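Local coordinates for uncharacterized protein (Archaeoglobus fulgidus, PDB 3LOT) that binds zinc and probably cleaves 3-keto-5-aminohexanoate, a beta-keto acid, in a TIM-barrel active site, at residues S79-G91 and R100-F114. Numbering follows the deposited sequence.
Sequences SDVVINVTTGGGG and RAKVVPALKPEIATF
Two neighbouring parallel strands of the TIM barrel, 82-85 and 111-114, meet here in a beta-alpha-beta crossover beside the zinc site. Val85 N donates to Ile111 O, and Thr113 N returns a shorter bond to Val85 O (2.9 Å), which establishes the parallel pairing of Val85 with Ala112. Val85 points toward helix 103-107: in the conformer modelled here, one of two, its CG1 meets Val103 CG2 tip to tip at 3.5 Å and its CG2 meets Pro109 CB, crossing at about a right angle. Beyond the strand, Thr87 is held through both its oxygens. Its OG1 donates to Thr113 O at 2.6 Å from above the carbonyl plane, whereas its O takes Arg100 NE at 2.7 Å on a lone pair, nearly straight at 170°. Asn152 and the Arg151 carbonyl bind the other guanidinium nitrogens. On the Ile111 side, Asn84 packs its CB 3.8 Å from Ile111 CG2, and its OD1 accepts from ND1 of the zinc ligand His50. Thr86 OG1 accepts from Gly88 N and Gly89 N in an ST motif. Asn84 thus belongs to the second shell and would orient His50, while Thr86 and Thr113 both hydrogen-bond an unidentified molecule, probably from the crystallisation liquor, consistent with a polar pocket near the zinc.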
ATOM      1  N   SER D  79      -6.888 -31.265 -29.351  1.00 12.00           N
ATOM      2  CA  SER D  79      -6.523 -29.862 -29.198  1.00 12.54           C
ATOM      3  C   SER D  79      -5.045 -29.662 -28.953  1.00 13.38           C
ATOM      4  O   SER D  79      -4.399 -30.531 -28.364  1.00 14.54           O
ATOM      5  CB  SER D  79      -7.340 -29.271 -28.037  1.00 11.78           C
ATOM      6  OG  SER D  79      -6.930 -27.940 -27.773  1.00 12.26           O
ATOM      7  N   ASP D  80      -4.511 -28.523 -29.408  1.00 14.54           N
ATOM      8  CA  ASP D  80      -3.128 -28.127 -29.103  1.00 14.83           C
ATOM      9  C   ASP D  80      -2.997 -27.309 -27.803  1.00 14.17           C
ATOM     10  O   ASP D  80      -1.929 -26.814 -27.474  1.00 12.98           O
ATOM     11  CB  ASP D  80      -2.442 -27.420 -30.296  1.00 16.36           C
ATOM     12  CG  ASP D  80      -3.011 -26.058 -30.616  1.00 18.76           C
ATOM     13  OD1 ASP D  80      -4.096 -25.727 -30.119  1.00 23.68           O
ATOM     14  OD2 ASP D  80      -2.363 -25.301 -31.404  1.00 24.30           O
ATOM     15  N   VAL D  81      -4.098 -27.169 -27.085  1.00 13.06           N
ATOM     16  CA  VAL D  81      -4.092 -26.489 -25.800  1.00 12.96           C
ATOM     17  C   VAL D  81      -2.961 -26.958 -24.901  1.00 13.49           C
ATOM     18  O   VAL D  81      -2.599 -28.150 -24.905  1.00 13.70           O
ATOM     19  CB  VAL D  81      -5.447 -26.693 -25.061  1.00 13.72           C
ATOM     20  CG1 VAL D  81      -5.600 -28.139 -24.574  1.00 11.40           C
ATOM     21  CG2 VAL D  81      -5.598 -25.676 -23.914  1.00 10.60           C
ATOM     22  N   VAL D  82      -2.385 -26.022 -24.136  1.00 13.59           N
ATOM     23  CA  VAL D  82      -1.391 -26.380 -23.129  1.00 12.68           C
ATOM     24  C   VAL D  82      -2.112 -27.068 -21.941  1.00 12.89           C
ATOM     25  O   VAL D  82      -3.081 -26.545 -21.382  1.00 13.09           O
ATOM     26  CB  VAL D  82      -0.539 -25.152 -22.667  1.00 13.35           C
ATOM     27  CG1 VAL D  82       0.480 -25.547 -21.593  1.00 10.56           C
ATOM     28  CG2 VAL D  82       0.212 -24.513 -23.881  1.00 11.90           C
ATOM     29  N   ILE D  83      -1.668 -28.279 -21.625  1.00 12.08           N
ATOM     30  CA  ILE D  83      -2.296 -29.100 -20.593  1.00 12.73           C
ATOM     31  C   ILE D  83      -1.463 -29.012 -19.321  1.00 13.05           C
ATOM     32  O   ILE D  83      -0.326 -29.551 -19.228  1.00 12.61           O
ATOM     33  CB  ILE D  83      -2.436 -30.580 -21.044  1.00 13.13           C
ATOM     34  CG1 ILE D  83      -3.242 -30.677 -22.371  1.00 11.71           C
ATOM     35  CG2 ILE D  83      -3.028 -31.381 -19.872  1.00 11.99           C
ATOM     36  CD1 ILE D  83      -3.131 -32.017 -23.127  1.00 10.02           C
ATOM     37  N   ASN D  84      -1.978 -28.242 -18.383  1.00 13.10           N
ATOM     38  CA  ASN D  84      -1.350 -28.011 -17.072  1.00 13.82           C
ATOM     39  C   ASN D  84      -1.956 -29.004 -16.083  1.00 14.16           C
ATOM     40  O   ASN D  84      -3.170 -28.968 -15.850  1.00 15.28           O
ATOM     41  CB  ASN D  84      -1.673 -26.560 -16.648  1.00 14.07           C
ATOM     42  CG  ASN D  84      -1.119 -26.175 -15.256  1.00 15.39           C
ATOM     43  OD1 ASN D  84      -1.168 -26.966 -14.329  1.00 19.33           O
ATOM     44  ND2 ASN D  84      -0.661 -24.913 -15.104  1.00 17.70           N
ATOM     45  N   VAL D  85      -1.108 -29.828 -15.473  0.50 14.06           N
ATOM     46  CA  VAL D  85      -1.542 -30.870 -14.540  0.50 14.00           C
ATOM     47  C   VAL D  85      -1.331 -30.450 -13.067  0.50 13.58           C
ATOM     48  O   VAL D  85      -0.328 -29.836 -12.727  0.50 12.76           O
ATOM     49  CB  VAL D  85      -0.750 -32.151 -14.833  0.50 14.24           C
ATOM     50  CG1 VAL D  85      -1.228 -33.286 -13.976  0.50 14.24           C
ATOM     51  CG2 VAL D  85      -0.879 -32.479 -16.307  0.50 14.28           C
ATOM     52  N   THR D  86      -2.270 -30.792 -12.194  1.00 13.40           N
ATOM     53  CA  THR D  86      -2.095 -30.513 -10.784  1.00 13.89           C
ATOM     54  C   THR D  86      -1.161 -31.537 -10.143  1.00 14.46           C
ATOM     55  O   THR D  86      -1.123 -32.711 -10.505  1.00 15.13           O
ATOM     56  CB  THR D  86      -3.410 -30.538 -10.043  1.00 13.93           C
ATOM     57  OG1 THR D  86      -3.205 -30.041  -8.719  1.00 13.28           O
ATOM     58  CG2 THR D  86      -3.952 -31.988  -9.977  1.00 10.91           C
ATOM     59  N   THR D  87      -0.358 -31.050  -9.219  1.00 16.61           N
ATOM     60  CA  THR D  87       0.280 -31.884  -8.217  1.00 18.36           C
ATOM     61  C   THR D  87      -0.239 -31.490  -6.839  1.00 20.26           C
ATOM     62  O   THR D  87       0.268 -31.992  -5.842  1.00 21.22           O
ATOM     63  CB  THR D  87       1.839 -31.753  -8.211  1.00 18.70           C
ATOM     64  OG1 THR D  87       2.228 -30.468  -7.720  1.00 20.45           O
ATOM     65  CG2 THR D  87       2.407 -31.945  -9.587  1.00 17.21           C
ATOM     66  N   GLY D  88      -1.229 -30.591  -6.789  1.00 20.82           N
ATOM     67  CA  GLY D  88      -1.879 -30.177  -5.526  1.00 21.85           C
ATOM     68  C   GLY D  88      -3.107 -31.030  -5.204  1.00 21.50           C
ATOM     69  O   GLY D  88      -3.400 -31.309  -4.033  1.00 22.77           O
ATOM     70  N   GLY D  89      -3.827 -31.450  -6.253  1.00 22.11           N
ATOM     71  CA  GLY D  89      -4.936 -32.393  -6.142  1.00 21.06           C
ATOM     72  C   GLY D  89      -4.656 -33.587  -5.245  1.00 21.25           C
ATOM     73  O   GLY D  89      -3.722 -34.321  -5.478  1.00 19.97           O
ATOM     74  N   GLY D  90      -5.497 -33.786  -4.220  1.00 21.67           N
ATOM     75  CA  GLY D  90      -5.246 -34.801  -3.173  1.00 21.93           C
ATOM     76  C   GLY D  90      -4.745 -34.222  -1.842  1.00 22.39           C
ATOM     77  O   GLY D  90      -4.802 -34.893  -0.778  1.00 22.05           O
ATOM     78  N   GLY D  91      -4.206 -33.004  -1.903  1.00 21.74           N
ATOM     79  CA  GLY D  91      -3.570 -32.418  -0.767  1.00 22.26           C
ATOM     80  C   GLY D  91      -4.582 -32.155   0.326  1.00 22.81           C
ATOM     81  O   GLY D  91      -4.244 -32.279   1.523  1.00 22.79           O
ATOM     82  N   ARG D 100       1.581 -37.066  -4.777  1.00 23.72           N
ATOM     83  CA  ARG D 100       0.903 -36.114  -5.688  1.00 23.01           C
ATOM     84  C   ARG D 100       1.775 -35.797  -6.890  1.00 21.43           C
ATOM     85  O   ARG D 100       1.276 -35.590  -8.024  1.00 21.14           O
ATOM     86  CB  ARG D 100       0.610 -34.793  -4.933  1.00 24.15           C
ATOM     87  CG  ARG D 100      -0.854 -34.549  -4.404  1.00 26.47           C
ATOM     88  CD  ARG D 100      -0.873 -33.730  -3.057  1.00 28.98           C
ATOM     89  NE  ARG D 100      -0.157 -32.479  -3.231  1.00 34.28           N
ATOM     90  CZ  ARG D 100       0.339 -31.658  -2.294  1.00 34.82           C
ATOM     91  NH1 ARG D 100       0.211 -31.844  -0.980  1.00 29.06           N
ATOM     92  NH2 ARG D 100       0.975 -30.577  -2.728  1.00 38.19           N
ATOM     93  N   ALA D 101       3.088 -35.798  -6.655  1.00 20.15           N
ATOM     94  CA  ALA D 101       4.065 -35.421  -7.698  1.00 19.06           C
ATOM     95  C   ALA D 101       4.262 -36.475  -8.793  1.00 17.80           C
ATOM     96  O   ALA D 101       4.829 -36.167  -9.849  1.00 16.48           O
ATOM     97  CB  ALA D 101       5.422 -35.102  -7.079  1.00 17.93           C
ATOM     98  N   LYS D 102       3.783 -37.695  -8.567  1.00 17.19           N
ATOM     99  CA  LYS D 102       4.070 -38.836  -9.490  1.00 16.72           C
ATOM    100  C   LYS D 102       3.563 -38.652 -10.916  1.00 15.49           C
ATOM    101  O   LYS D 102       4.062 -39.270 -11.857  1.00 14.32           O
ATOM    102  CB  LYS D 102       3.469 -40.121  -8.942  1.00 18.13           C
ATOM    103  CG  LYS D 102       4.132 -40.571  -7.689  1.00 21.26           C
ATOM    104  CD  LYS D 102       3.597 -41.905  -7.223  1.00 25.08           C
ATOM    105  CE  LYS D 102       4.641 -42.662  -6.347  1.00 26.18           C
ATOM    106  NZ  LYS D 102       3.888 -43.465  -5.314  1.00 28.46           N
ATOM    107  N   VAL D 103       2.552 -37.814 -11.065  1.00 13.57           N
ATOM    108  CA  VAL D 103       2.034 -37.476 -12.365  1.00 13.54           C
ATOM    109  C   VAL D 103       3.116 -36.840 -13.240  1.00 13.28           C
ATOM    110  O   VAL D 103       3.061 -37.006 -14.448  1.00 13.24           O
ATOM    111  CB  VAL D 103       0.763 -36.556 -12.247  1.00 13.48           C
ATOM    112  CG1 VAL D 103       1.117 -35.122 -11.852  1.00 11.70           C
ATOM    113  CG2 VAL D 103      -0.011 -36.573 -13.527  1.00 13.08           C
ATOM    114  N   VAL D 104       4.118 -36.176 -12.639  1.00 13.47           N
ATOM    115  CA  VAL D 104       5.124 -35.420 -13.418  1.00 14.00           C
ATOM    116  C   VAL D 104       6.104 -36.365 -14.145  1.00 14.37           C
ATOM    117  O   VAL D 104       6.279 -36.231 -15.351  1.00 14.41           O
ATOM    118  CB  VAL D 104       5.767 -34.269 -12.608  1.00 14.21           C
ATOM    119  CG1 VAL D 104       6.897 -33.601 -13.366  1.00 14.11           C
ATOM    120  CG2 VAL D 104       4.676 -33.207 -12.237  1.00 14.34           C
ATOM    121  N   PRO D 105       6.657 -37.366 -13.456  1.00 14.75           N
ATOM    122  CA  PRO D 105       7.495 -38.327 -14.163  1.00 15.16           C
ATOM    123  C   PRO D 105       6.712 -39.304 -15.052  1.00 14.58           C
ATOM    124  O   PRO D 105       7.222 -39.741 -16.097  1.00 14.76           O
ATOM    125  CB  PRO D 105       8.208 -39.068 -13.023  1.00 15.05           C
ATOM    126  CG  PRO D 105       7.373 -38.794 -11.824  1.00 16.12           C
ATOM    127  CD  PRO D 105       6.928 -37.409 -12.015  1.00 15.46           C
ATOM    128  N   ALA D 106       5.483 -39.620 -14.665  1.00 14.25           N
ATOM    129  CA  ALA D 106       4.619 -40.460 -15.500  1.00 13.75           C
ATOM    130  C   ALA D 106       4.244 -39.780 -16.824  1.00 13.28           C
ATOM    131  O   ALA D 106       4.361 -40.380 -17.912  1.00 12.56           O
ATOM    132  CB  ALA D 106       3.389 -40.891 -14.730  1.00 12.00           C
ATOM    133  N   LEU D 107       3.771 -38.537 -16.742  1.00 14.39           N
ATOM    134  CA  LEU D 107       3.251 -37.828 -17.918  1.00 14.98           C
ATOM    135  C   LEU D 107       4.221 -36.833 -18.555  1.00 14.57           C
ATOM    136  O   LEU D 107       4.031 -36.466 -19.709  1.00 15.54           O
ATOM    137  CB  LEU D 107       1.913 -37.114 -17.614  1.00 14.86           C
ATOM    138  CG  LEU D 107       0.611 -37.940 -17.674  1.00 16.56           C
ATOM    139  CD1 LEU D 107       0.641 -39.035 -16.704  1.00 15.01           C
ATOM    140  CD2 LEU D 107      -0.591 -37.058 -17.451  1.00 14.36           C
ATOM    141  N   LYS D 108       5.232 -36.391 -17.825  1.00 14.02           N
ATOM    142  CA  LYS D 108       6.141 -35.327 -18.297  1.00 13.10           C
ATOM    143  C   LYS D 108       5.414 -34.191 -19.003  1.00 12.24           C
ATOM    144  O   LYS D 108       5.645 -33.919 -20.172  1.00 11.54           O
ATOM    145  CB  LYS D 108       7.227 -35.936 -19.197  1.00 13.72           C
ATOM    146  CG  LYS D 108       8.007 -37.043 -18.552  1.00 15.76           C
ATOM    147  CD  LYS D 108       8.976 -37.655 -19.537  1.00 18.95           C
ATOM    148  CE  LYS D 108      10.117 -38.362 -18.888  1.00 24.00           C
ATOM    149  NZ  LYS D 108       9.668 -39.326 -17.852  1.00 27.83           N
ATOM    150  N   PRO D 109       4.481 -33.527 -18.297  1.00 11.68           N
ATOM    151  CA  PRO D 109       3.731 -32.468 -18.919  1.00 12.27           C
ATOM    152  C   PRO D 109       4.590 -31.228 -19.133  1.00 12.75           C
ATOM    153  O   PRO D 109       5.671 -31.092 -18.544  1.00 13.66           O
ATOM    154  CB  PRO D 109       2.619 -32.150 -17.883  1.00 11.75           C
ATOM    155  CG  PRO D 109       3.226 -32.540 -16.562  1.00 12.06           C
ATOM    156  CD  PRO D 109       4.146 -33.701 -16.869  1.00 11.77           C
ATOM    157  N   GLU D 110       4.090 -30.331 -19.969  1.00 13.15           N
ATOM    158  CA  GLU D 110       4.759 -29.069 -20.246  1.00 12.69           C
ATOM    159  C   GLU D 110       4.808 -28.158 -19.028  1.00 12.61           C
ATOM    160  O   GLU D 110       5.759 -27.402 -18.863  1.00 12.40           O
ATOM    161  CB  GLU D 110       4.060 -28.316 -21.379  1.00 13.10           C
ATOM    162  CG  GLU D 110       4.099 -28.994 -22.786  1.00 11.67           C
ATOM    163  CD  GLU D 110       3.574 -28.071 -23.867  1.00 10.56           C
ATOM    164  OE1 GLU D 110       2.339 -28.052 -24.085  1.00 15.89           O
ATOM    165  OE2 GLU D 110       4.370 -27.337 -24.490  1.00  9.62           O
ATOM    166  N   ILE D 111       3.747 -28.174 -18.232  1.00 11.85           N
ATOM    167  CA  ILE D 111       3.641 -27.306 -17.065  1.00 11.97           C
ATOM    168  C   ILE D 111       2.760 -28.063 -16.052  1.00 12.72           C
ATOM    169  O   ILE D 111       1.875 -28.864 -16.435  1.00 12.36           O
ATOM    170  CB  ILE D 111       3.086 -25.909 -17.500  1.00 12.58           C
ATOM    171  CG1 ILE D 111       2.989 -24.927 -16.323  1.00 11.06           C
ATOM    172  CG2 ILE D 111       1.699 -26.039 -18.242  1.00 10.91           C
ATOM    173  CD1 ILE D 111       2.987 -23.512 -16.759  1.00 11.54           C
ATOM    174  N   ALA D 112       3.046 -27.885 -14.775  1.00 12.66           N
ATOM    175  CA  ALA D 112       2.244 -28.482 -13.716  1.00 13.18           C
ATOM    176  C   ALA D 112       2.276 -27.605 -12.466  1.00 15.05           C
ATOM    177  O   ALA D 112       3.182 -26.784 -12.308  1.00 14.05           O
ATOM    178  CB  ALA D 112       2.683 -29.860 -13.392  1.00 12.50           C
ATOM    179  N   THR D 113       1.278 -27.744 -11.600  1.00 15.28           N
ATOM    180  CA  THR D 113       1.204 -26.807 -10.496  1.00 17.72           C
ATOM    181  C   THR D 113       2.175 -27.258  -9.400  1.00 19.24           C
ATOM    182  O   THR D 113       2.489 -28.436  -9.296  1.00 20.64           O
ATOM    183  CB  THR D 113      -0.242 -26.557  -9.989  1.00 17.34           C
ATOM    184  OG1 THR D 113      -0.837 -27.740  -9.477  1.00 17.83           O
ATOM    185  CG2 THR D 113      -1.081 -26.055 -11.117  1.00 19.98           C
ATOM    186  N   PHE D 114       2.624 -26.282  -8.611  1.00 19.98           N
ATOM    187  CA  PHE D 114       3.730 -26.389  -7.670  1.00 20.94           C
ATOM    188  C   PHE D 114       3.354 -25.441  -6.527  1.00 21.57           C
ATOM    189  O   PHE D 114       3.694 -24.273  -6.584  1.00 21.86           O
ATOM    190  CB  PHE D 114       5.010 -25.889  -8.376  1.00 20.90           C
ATOM    191  CG  PHE D 114       6.300 -26.291  -7.725  1.00 18.95           C
ATOM    192  CD1 PHE D 114       6.645 -25.802  -6.494  1.00 18.16           C
ATOM    193  CD2 PHE D 114       7.177 -27.116  -8.391  1.00 18.22           C
ATOM    194  CE1 PHE D 114       7.861 -26.128  -5.923  1.00 22.97           C
ATOM    195  CE2 PHE D 114       8.410 -27.457  -7.858  1.00 20.31           C
ATOM    196  CZ  PHE D 114       8.782 -26.963  -6.607  1.00 19.42           C
TER
HETATM  197  O   HOH W   1       1.351 -30.918 -20.818  1.00  7.41           O
HETATM  198  O   HOH W   2       0.352 -29.839 -23.179  1.00 10.92           O
HETATM  199  O   HOH W   3      -1.254 -35.153  -9.214  1.00 18.95           O
HETATM  200  O   HOH W   4       2.359 -29.074  -5.486  1.00 29.35           O